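Local coordinates for protein alkaline phosphatase D (Bacillus subtilis, PDB 2YEQ) that hydrolyses phosphate esters, releasing phosphate from monoesters and acting as a phosphodiesterase, with iron and calcium in its active site, at residues Gln125-Gly130 and His186-Ser191; Phe334-Phe339 and Asn430-Phe435. One frame throughout, in Å; residues are numbered along the deposited sequence.

Two loops of the PhoD-like phosphatase fold illustrate how irregular chain is held in place. In interaction 1 the loop after strand 117-122, just past iron ligand C124, meets the C-terminal part of helix 179-190; in interaction 2 the loop after strand 325-329 meets the turn between helix 423-429 and strand 433-437. They share no element, and their centres lie about 31 Å apart. Both are mostly buried, but 125-130/186-191 sits nearer the middle of the chain and has a partly exposed tyrosine, whereas 334-339/430-435 lies farther out, beside bound ethanediol. Aromatic packing with one direct hydrogen bond dominates the first; four hydrogen bonds, from lysine, asparagine and histidine, dominate the second.

Interaction 1: residues Gln125-Gly130 and His186-Ser191; sequences QQYEHG and HAQYRS
Y127 and Y189 meet where the loop behind strand 117-122 passes the C-terminal part of helix 179-190, and the pair shows how one phenol can hold a loop by its ring and its hydroxyl together. The tight part lies here. CB of Y127 sits over one face of the Y189 ring, displaced toward the rim, and comes within 3.3 Å of CZ of Y189. Past that carbon the hydroxyl takes up the loop's backbone: the N-H of Y127 points almost straight (175°) at OH of Y189, with 3.1 Å between N and OH. On the same ring, CE2 of Y189 lies 3.2 Å from the carbonyl O of Q125, an oxygen that is hydrogen-bonded to Y132.

The packing continues along Y127. With CG anti to the backbone N (chi1 -178°), its ring extends toward the helix, where CG of Q188 lies over the centre of one face, a CH-pi contact of 3.9 Å to the ring centroid. The Q188 amide is inclined at 33° to the ring, and its NE2 is hydrogen-bonded to the carbonyl of T170. The looser side is the phenol end of the partly exposed Y127, where a water, not a direct bond, bridges OH of Y127 and the carbonyl O of Q188, at 2.8 Å from each oxygen.

Within the loop, Q126 and E128 brace each other: OE1 of Q126 accepts from N of E128, while NE2 of Q126 donates to OE1 of E128. The side chain of Q126 is about 7 Å from the bound iron(III) ion. Y189 OH is also hydrogen-bonded to H171 NE2, so the phenol joins the loop to a further part of the chain, consistent with a backbone near the metal site held by a buried polar link set within aromatic packing.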
ATOM      1  N   GLN A 125      -3.466   0.735  -7.747  1.00 17.64           N
ATOM      2  CA  GLN A 125      -3.865   1.878  -8.557  1.00 17.08           C
ATOM      3  C   GLN A 125      -3.491   1.747 -10.037  1.00 17.64           C
ATOM      4  O   GLN A 125      -2.918   2.669 -10.613  1.00 19.00           O
ATOM      5  CB  GLN A 125      -3.286   3.160  -7.956  1.00 17.20           C
ATOM      6  CG  GLN A 125      -1.781   3.198  -7.753  1.00 16.85           C
ATOM      7  CD  GLN A 125      -1.371   4.173  -6.711  1.00 17.27           C
ATOM      8  OE1 GLN A 125      -2.078   4.367  -5.703  1.00 16.37           O
ATOM      9  NE2 GLN A 125      -0.203   4.786  -6.901  1.00 16.32           N
ATOM     10  N   GLN A 126      -3.876   0.632 -10.644  1.00 16.93           N
ATOM     11  CA  GLN A 126      -3.582   0.365 -12.053  1.00 18.38           C
ATOM     12  C   GLN A 126      -4.013   1.613 -12.856  1.00 19.84           C
ATOM     13  O   GLN A 126      -5.184   1.936 -12.938  1.00 21.26           O
ATOM     14  CB  GLN A 126      -4.315  -0.882 -12.555  1.00 17.59           C
ATOM     15  CG  GLN A 126      -3.502  -1.833 -13.441  1.00 19.28           C
ATOM     16  CD  GLN A 126      -3.239  -1.299 -14.864  1.00 21.02           C
ATOM     17  OE1 GLN A 126      -3.051  -0.122 -15.040  1.00 20.70           O
ATOM     18  NE2 GLN A 126      -3.227  -2.191 -15.876  1.00 22.89           N
ATOM     19  N   TYR A 127      -3.040   2.306 -13.429  1.00 19.00           N
ATOM     20  CA  TYR A 127      -3.263   3.582 -14.124  1.00 18.32           C
ATOM     21  C   TYR A 127      -4.237   3.456 -15.262  1.00 19.74           C
ATOM     22  O   TYR A 127      -5.052   4.373 -15.528  1.00 17.59           O
ATOM     23  CB  TYR A 127      -1.914   4.111 -14.613  1.00 18.38           C
ATOM     24  CG  TYR A 127      -1.883   5.447 -15.333  1.00 18.26           C
ATOM     25  CD1 TYR A 127      -1.745   6.648 -14.615  1.00 19.50           C
ATOM     26  CD2 TYR A 127      -1.928   5.513 -16.715  1.00 19.54           C
ATOM     27  CE1 TYR A 127      -1.672   7.860 -15.274  1.00 20.17           C
ATOM     28  CE2 TYR A 127      -1.867   6.730 -17.374  1.00 20.23           C
ATOM     29  CZ  TYR A 127      -1.742   7.891 -16.657  1.00 20.61           C
ATOM     30  OH  TYR A 127      -1.692   9.103 -17.320  1.00 26.10           O
ATOM     31  N   GLU A 128      -4.197   2.307 -15.920  1.00 18.09           N
ATOM     32  CA  GLU A 128      -5.019   2.103 -17.103  1.00 18.70           C
ATOM     33  C   GLU A 128      -6.487   1.833 -16.771  1.00 19.81           C
ATOM     34  O   GLU A 128      -7.362   2.011 -17.636  1.00 19.74           O
ATOM     35  CB  GLU A 128      -4.505   0.899 -17.898  1.00 21.38           C
ATOM     36  CG  GLU A 128      -3.031   0.977 -18.303  1.00 21.25           C
ATOM     37  CD  GLU A 128      -2.634  -0.240 -19.149  1.00 23.59           C
ATOM     38  OE1 GLU A 128      -2.888  -1.419 -18.709  1.00 19.58           O
ATOM     39  OE2 GLU A 128      -2.134  -0.011 -20.272  1.00 24.00           O
ATOM     40  N   HIS A 129      -6.757   1.373 -15.549  1.00 17.73           N
ATOM     41  CA  HIS A 129      -8.101   0.899 -15.199  1.00 18.51           C
ATOM     42  C   HIS A 129      -9.085   2.002 -14.794  1.00 19.52           C
ATOM     43  O   HIS A 129     -10.296   1.779 -14.805  1.00 17.37           O
ATOM     44  CB  HIS A 129      -8.022  -0.168 -14.107  1.00 18.86           C
ATOM     45  CG  HIS A 129      -7.434  -1.454 -14.601  1.00 20.14           C
ATOM     46  ND1 HIS A 129      -7.492  -2.633 -13.889  1.00 20.86           N
ATOM     47  CD2 HIS A 129      -6.805  -1.748 -15.767  1.00 19.61           C
ATOM     48  CE1 HIS A 129      -6.900  -3.589 -14.584  1.00 20.53           C
ATOM     49  NE2 HIS A 129      -6.477  -3.078 -15.727  1.00 19.82           N
ATOM     50  N   GLY A 130      -8.568   3.172 -14.462  1.00 19.07           N
ATOM     51  CA  GLY A 130      -9.444   4.288 -14.148  1.00 20.34           C
ATOM     52  C   GLY A 130      -8.686   5.515 -13.733  1.00 18.91           C
ATOM     53  O   GLY A 130      -7.457   5.505 -13.661  1.00 18.42           O
ATOM     54  N   HIS A 186       7.124   5.010 -12.861  1.00 17.39           N
ATOM     55  CA  HIS A 186       6.851   5.818 -11.638  1.00 18.25           C
ATOM     56  C   HIS A 186       6.450   7.252 -11.999  1.00 20.26           C
ATOM     57  O   HIS A 186       5.518   7.802 -11.427  1.00 18.34           O
ATOM     58  CB  HIS A 186       8.005   5.857 -10.640  1.00 17.29           C
ATOM     59  CG  HIS A 186       8.050   4.670  -9.722  1.00 19.49           C
ATOM     60  ND1 HIS A 186       7.616   4.574  -8.422  1.00 18.58           N
ATOM     61  CD2 HIS A 186       8.473   3.457 -10.020  1.00 19.71           C
ATOM     62  CE1 HIS A 186       7.842   3.336  -7.976  1.00 22.00           C
ATOM     63  NE2 HIS A 186       8.324   2.631  -8.949  1.00 18.74           N
ATOM     64  N   ALA A 187       7.138   7.843 -12.972  1.00 19.90           N
ATOM     65  CA  ALA A 187       6.804   9.179 -13.430  1.00 18.37           C
ATOM     66  C   ALA A 187       5.416   9.244 -14.063  1.00 19.53           C
ATOM     67  O   ALA A 187       4.699  10.231 -13.852  1.00 18.82           O
ATOM     68  CB  ALA A 187       7.879   9.691 -14.402  1.00 19.30           C
ATOM     69  N   GLN A 188       5.017   8.223 -14.826  1.00 17.84           N
ATOM     70  CA  GLN A 188       3.691   8.225 -15.435  1.00 18.30           C
ATOM     71  C   GLN A 188       2.604   8.296 -14.367  1.00 19.55           C
ATOM     72  O   GLN A 188       1.670   9.076 -14.487  1.00 18.95           O
ATOM     73  CB  GLN A 188       3.438   6.994 -16.299  1.00 17.11           C
ATOM     74  CG  GLN A 188       2.013   6.915 -16.813  1.00 17.78           C
ATOM     75  CD  GLN A 188       1.768   5.757 -17.757  1.00 19.61           C
ATOM     76  OE1 GLN A 188       2.210   4.630 -17.496  1.00 20.63           O
ATOM     77  NE2 GLN A 188       1.042   6.020 -18.861  1.00 16.39           N
ATOM     78  N   TYR A 189       2.715   7.428 -13.366  1.00 18.72           N
ATOM     79  CA  TYR A 189       1.734   7.335 -12.273  1.00 17.94           C
ATOM     80  C   TYR A 189       1.729   8.591 -11.414  1.00 17.83           C
ATOM     81  O   TYR A 189       0.676   9.136 -11.129  1.00 17.58           O
ATOM     82  CB  TYR A 189       2.014   6.087 -11.385  1.00 17.91           C
ATOM     83  CG  TYR A 189       1.440   4.795 -11.949  1.00 17.49           C
ATOM     84  CD1 TYR A 189       1.785   4.349 -13.217  1.00 17.84           C
ATOM     85  CD2 TYR A 189       0.594   3.997 -11.192  1.00 17.31           C
ATOM     86  CE1 TYR A 189       1.272   3.174 -13.728  1.00 19.06           C
ATOM     87  CE2 TYR A 189       0.062   2.824 -11.694  1.00 16.45           C
ATOM     88  CZ  TYR A 189       0.431   2.395 -12.957  1.00 18.12           C
ATOM     89  OH  TYR A 189      -0.107   1.238 -13.473  1.00 16.12           O
ATOM     90  N   ARG A 190       2.920   9.047 -11.027  1.00 17.34           N
ATOM     91  CA  ARG A 190       3.094  10.153 -10.111  1.00 19.14           C
ATOM     92  C   ARG A 190       2.762  11.528 -10.757  1.00 20.73           C
ATOM     93  O   ARG A 190       2.608  12.514 -10.041  1.00 23.83           O
ATOM     94  CB  ARG A 190       4.519  10.127  -9.561  1.00 18.52           C
ATOM     95  CG  ARG A 190       4.834  11.062  -8.415  1.00 20.00           C
ATOM     96  CD  ARG A 190       3.898  10.799  -7.242  1.00 20.52           C
ATOM     97  NE  ARG A 190       4.467  10.926  -5.916  1.00 21.55           N
ATOM     98  CZ  ARG A 190       5.507  10.254  -5.409  1.00 27.54           C
ATOM     99  NH1 ARG A 190       6.222   9.395  -6.125  1.00 39.45           N
ATOM    100  NH2 ARG A 190       5.889  10.499  -4.163  1.00 29.91           N
ATOM    101  N   SER A 191       2.642  11.570 -12.085  1.00 19.64           N
ATOM    102  CA  SER A 191       2.280  12.776 -12.825  1.00 21.39           C
ATOM    103  C   SER A 191       0.796  13.146 -12.626  1.00 21.46           C
ATOM    104  O   SER A 191       0.380  14.240 -12.976  1.00 20.93           O
ATOM    105  CB  SER A 191       2.484  12.543 -14.339  1.00 21.06           C
ATOM    106  OG  SER A 191       3.849  12.596 -14.641  1.00 26.44           O
TER
HETATM  107  O   HOH W   1       0.810  10.317 -16.830  1.00 30.91           O

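Interaction 2: residues Phe334-Phe339 and Asn430-Phe435; sequences FAKWNF and NPHIQF. With EDO (1,2-ethanediol), chain B.
N430, the first residue beyond helix 423-429 to leave helical geometry, faces the 336-338 backbone and opens a type I beta turn, N430 to I433, that leads into edge strand 433-437 of a mixed sheet. It illustrates how one side-chain amide can pair with both the N-H and the C=O of a residue, here N338, much as a backbone partner would. Three hydrogen bonds result. The N-H of N338 reaches OD1 of N430 at 2.9 Å, and ND2 of N430 donates to O of N338, which lies in the plane of the amide. NZ of K336 comes to OD1 of N430 at 2.8 Å, from above the carbonyl plane and on the face opposite to N338 N. ND2 of N430 also donates to I426 O of the preceding helix, fixing the rotation of the amide. A leucine here would probably leave the N-H and carbonyl of N338 without these mates and K336 NZ without its acceptor, freeing the loop to shift.

P431 carries the turn past an ethanediol, probably from the crystallisation liquor. Next, H432 swings its imidazole toward the loop, with chi1 at 58° placing CG between the backbone N and the carbonyl carbon. Its NE2 donates to K336 O at 2.6 Å, with that oxygen in the imidazole plane but the N-H bent to 144°. ND1 of H432 and O1 of the ethanediol are 3.2 Å apart in a hydrogen bond whose donor could be either. CB of A335 approaches the ring edge.

I433 starts the strand and supplies the apolar part, its CD1 lying 3.9 Å from CD1 of W337, whose indole stacks on F333. Q434 and F435, both facing A386, form a classic beta bulge, and NE2 of Q434 makes a weak hydrogen bond of 3.2 Å to the carbonyl O of H432.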
ATOM      1  N   PHE A 334      -5.101 -11.882   5.134  1.00 17.51           N
ATOM      2  CA  PHE A 334      -4.604 -12.560   6.325  1.00 19.02           C
ATOM      3  C   PHE A 334      -5.580 -13.614   6.889  1.00 20.27           C
ATOM      4  O   PHE A 334      -5.148 -14.688   7.348  1.00 18.92           O
ATOM      5  CB  PHE A 334      -4.300 -11.534   7.404  1.00 19.89           C
ATOM      6  CG  PHE A 334      -3.678 -12.101   8.638  1.00 21.91           C
ATOM      7  CD1 PHE A 334      -2.311 -12.309   8.711  1.00 22.51           C
ATOM      8  CD2 PHE A 334      -4.455 -12.397   9.760  1.00 22.62           C
ATOM      9  CE1 PHE A 334      -1.728 -12.833   9.863  1.00 22.85           C
ATOM     10  CE2 PHE A 334      -3.877 -12.922  10.908  1.00 21.39           C
ATOM     11  CZ  PHE A 334      -2.526 -13.135  10.969  1.00 23.48           C
ATOM     12  N   ALA A 335      -6.871 -13.299   6.898  1.00 18.37           N
ATOM     13  CA  ALA A 335      -7.864 -14.205   7.465  1.00 20.79           C
ATOM     14  C   ALA A 335      -8.041 -15.436   6.591  1.00 22.73           C
ATOM     15  O   ALA A 335      -7.624 -15.447   5.426  1.00 22.33           O
ATOM     16  CB  ALA A 335      -9.207 -13.494   7.677  1.00 16.19           C
ATOM     17  N   LYS A 336      -8.665 -16.473   7.163  1.00 22.67           N
ATOM     18  CA  LYS A 336      -9.121 -17.628   6.397  1.00 21.72           C
ATOM     19  C   LYS A 336     -10.061 -17.168   5.299  1.00 22.19           C
ATOM     20  O   LYS A 336     -10.969 -16.360   5.533  1.00 23.00           O
ATOM     21  CB  LYS A 336      -9.818 -18.651   7.322  1.00 22.00           C
ATOM     22  CG  LYS A 336     -10.459 -19.842   6.632  1.00 23.27           C
ATOM     23  CD  LYS A 336     -11.217 -20.751   7.652  1.00 24.40           C
ATOM     24  CE  LYS A 336     -12.236 -21.687   6.992  1.00 22.84           C
ATOM     25  NZ  LYS A 336     -13.472 -21.036   6.469  1.00 23.61           N
ATOM     26  N   TRP A 337      -9.888 -17.722   4.100  1.00 19.32           N
ATOM     27  CA  TRP A 337     -10.599 -17.239   2.935  1.00 19.82           C
ATOM     28  C   TRP A 337     -10.843 -18.375   1.967  1.00 21.64           C
ATOM     29  O   TRP A 337     -10.244 -18.452   0.869  1.00 20.74           O
ATOM     30  CB  TRP A 337      -9.762 -16.106   2.314  1.00 20.45           C
ATOM     31  CG  TRP A 337     -10.433 -15.185   1.340  1.00 20.16           C
ATOM     32  CD1 TRP A 337     -11.727 -14.821   1.308  1.00 21.39           C
ATOM     33  CD2 TRP A 337      -9.780 -14.448   0.293  1.00 20.82           C
ATOM     34  NE1 TRP A 337     -11.942 -13.919   0.292  1.00 21.57           N
ATOM     35  CE2 TRP A 337     -10.756 -13.674  -0.343  1.00 20.81           C
ATOM     36  CE3 TRP A 337      -8.460 -14.385  -0.168  1.00 21.28           C
ATOM     37  CZ2 TRP A 337     -10.470 -12.854  -1.425  1.00 22.72           C
ATOM     38  CZ3 TRP A 337      -8.174 -13.573  -1.244  1.00 22.09           C
ATOM     39  CH2 TRP A 337      -9.168 -12.809  -1.854  1.00 21.45           C
ATOM     40  N   ASN A 338     -11.747 -19.263   2.372  1.00 22.41           N
ATOM     41  CA  ASN A 338     -12.026 -20.498   1.634  1.00 22.33           C
ATOM     42  C   ASN A 338     -12.990 -20.278   0.502  1.00 21.24           C
ATOM     43  O   ASN A 338     -14.139 -19.910   0.737  1.00 23.81           O
ATOM     44  CB  ASN A 338     -12.577 -21.561   2.598  1.00 23.00           C
ATOM     45  CG  ASN A 338     -12.739 -22.938   1.957  1.00 26.08           C
ATOM     46  OD1 ASN A 338     -12.404 -23.175   0.764  1.00 24.63           O
ATOM     47  ND2 ASN A 338     -13.243 -23.867   2.755  1.00 22.56           N
ATOM     48  N   PHE A 339     -12.545 -20.549  -0.727  1.00 19.89           N
ATOM     49  CA  PHE A 339     -13.390 -20.412  -1.914  1.00 22.05           C
ATOM     50  C   PHE A 339     -14.146 -21.687  -2.265  1.00 21.98           C
ATOM     51  O   PHE A 339     -14.977 -21.668  -3.162  1.00 24.12           O
ATOM     52  CB  PHE A 339     -12.534 -20.034  -3.130  1.00 24.73           C
ATOM     53  CG  PHE A 339     -11.712 -18.800  -2.930  1.00 25.32           C
ATOM     54  CD1 PHE A 339     -12.327 -17.574  -2.690  1.00 27.96           C
ATOM     55  CD2 PHE A 339     -10.334 -18.844  -3.007  1.00 27.44           C
ATOM     56  CE1 PHE A 339     -11.567 -16.417  -2.499  1.00 28.59           C
ATOM     57  CE2 PHE A 339      -9.570 -17.688  -2.833  1.00 30.20           C
ATOM     58  CZ  PHE A 339     -10.188 -16.480  -2.566  1.00 29.77           C
ATOM     59  N   ASN A 430     -17.295 -18.752   5.244  1.00 22.65           N
ATOM     60  CA  ASN A 430     -16.295 -18.061   6.067  1.00 22.94           C
ATOM     61  C   ASN A 430     -16.971 -17.080   7.038  1.00 25.37           C
ATOM     62  O   ASN A 430     -16.893 -15.864   6.835  1.00 21.75           O
ATOM     63  CB  ASN A 430     -15.290 -17.300   5.152  1.00 21.03           C
ATOM     64  CG  ASN A 430     -14.524 -18.234   4.227  1.00 19.93           C
ATOM     65  OD1 ASN A 430     -13.557 -18.859   4.661  1.00 21.73           O
ATOM     66  ND2 ASN A 430     -14.993 -18.384   2.992  1.00 20.01           N
ATOM     67  N   PRO A 431     -17.630 -17.605   8.081  1.00 27.46           N
ATOM     68  CA  PRO A 431     -18.516 -16.776   8.933  1.00 26.40           C
ATOM     69  C   PRO A 431     -17.786 -15.717   9.763  1.00 25.67           C
ATOM     70  O   PRO A 431     -18.419 -14.836  10.325  1.00 25.55           O
ATOM     71  CB  PRO A 431     -19.195 -17.817   9.858  1.00 28.89           C
ATOM     72  CG  PRO A 431     -18.294 -19.028   9.803  1.00 29.91           C
ATOM     73  CD  PRO A 431     -17.789 -19.039   8.390  1.00 28.47           C
ATOM     74  N   HIS A 432     -16.470 -15.805   9.879  1.00 21.99           N
ATOM     75  CA  HIS A 432     -15.699 -14.734  10.485  1.00 20.55           C
ATOM     76  C   HIS A 432     -15.684 -13.444   9.623  1.00 20.60           C
ATOM     77  O   HIS A 432     -15.360 -12.372  10.127  1.00 18.98           O
ATOM     78  CB  HIS A 432     -14.262 -15.177  10.759  1.00 23.91           C
ATOM     79  CG  HIS A 432     -13.539 -15.641   9.535  1.00 24.45           C
ATOM     80  ND1 HIS A 432     -13.762 -16.876   8.966  1.00 26.24           N
ATOM     81  CD2 HIS A 432     -12.639 -15.013   8.740  1.00 24.80           C
ATOM     82  CE1 HIS A 432     -13.023 -16.991   7.874  1.00 28.83           C
ATOM     83  NE2 HIS A 432     -12.322 -15.880   7.722  1.00 24.96           N
ATOM     84  N   ILE A 433     -16.039 -13.560   8.350  1.00 21.00           N
ATOM     85  CA  ILE A 433     -16.028 -12.447   7.433  1.00 21.97           C
ATOM     86  C   ILE A 433     -17.351 -11.664   7.553  1.00 23.72           C
ATOM     87  O   ILE A 433     -18.436 -12.194   7.309  1.00 21.84           O
ATOM     88  CB  ILE A 433     -15.794 -12.887   5.952  1.00 21.51           C
ATOM     89  CG1 ILE A 433     -14.456 -13.635   5.788  1.00 22.50           C
ATOM     90  CG2 ILE A 433     -15.784 -11.659   5.037  1.00 22.26           C
ATOM     91  CD1 ILE A 433     -14.044 -13.965   4.328  1.00 21.22           C
ATOM     92  N   GLN A 434     -17.227 -10.380   7.854  1.00 23.79           N
ATOM     93  CA  GLN A 434     -18.374  -9.540   8.196  1.00 23.86           C
ATOM     94  C   GLN A 434     -18.800  -8.597   7.080  1.00 27.69           C
ATOM     95  O   GLN A 434     -19.852  -7.963   7.189  1.00 27.17           O
ATOM     96  CB  GLN A 434     -18.019  -8.699   9.423  1.00 23.18           C
ATOM     97  CG  GLN A 434     -17.614  -9.508  10.636  1.00 25.45           C
ATOM     98  CD  GLN A 434     -18.717 -10.471  11.034  1.00 29.46           C
ATOM     99  OE1 GLN A 434     -19.857 -10.049  11.225  1.00 28.03           O
ATOM    100  NE2 GLN A 434     -18.401 -11.769  11.093  1.00 26.83           N
ATOM    101  N   PHE A 435     -18.002  -8.487   6.013  1.00 22.01           N
ATOM    102  CA  PHE A 435     -18.243  -7.455   5.004  1.00 20.85           C
ATOM    103  C   PHE A 435     -17.594  -7.787   3.661  1.00 19.38           C
ATOM    104  O   PHE A 435     -16.493  -8.290   3.647  1.00 19.75           O
ATOM    105  CB  PHE A 435     -17.674  -6.137   5.523  1.00 19.83           C
ATOM    106  CG  PHE A 435     -17.871  -4.954   4.583  1.00 20.06           C
ATOM    107  CD1 PHE A 435     -19.136  -4.539   4.216  1.00 18.87           C
ATOM    108  CD2 PHE A 435     -16.780  -4.239   4.118  1.00 20.49           C
ATOM    109  CE1 PHE A 435     -19.314  -3.445   3.391  1.00 20.45           C
ATOM    110  CE2 PHE A 435     -16.950  -3.129   3.267  1.00 19.79           C
ATOM    111  CZ  PHE A 435     -18.196  -2.739   2.904  1.00 20.25           C
TER
HETATM  112  C1  EDO B 579     -14.212 -19.930  11.092  1.00 60.81           C
HETATM  113  O1  EDO B 579     -14.537 -19.911   9.685  1.00 60.95           O
HETATM  114  C2  EDO B 579     -14.118 -18.551  11.747  1.00 55.16           C
HETATM  115  O2  EDO B 579     -12.782 -18.144  12.141  1.00 50.68           O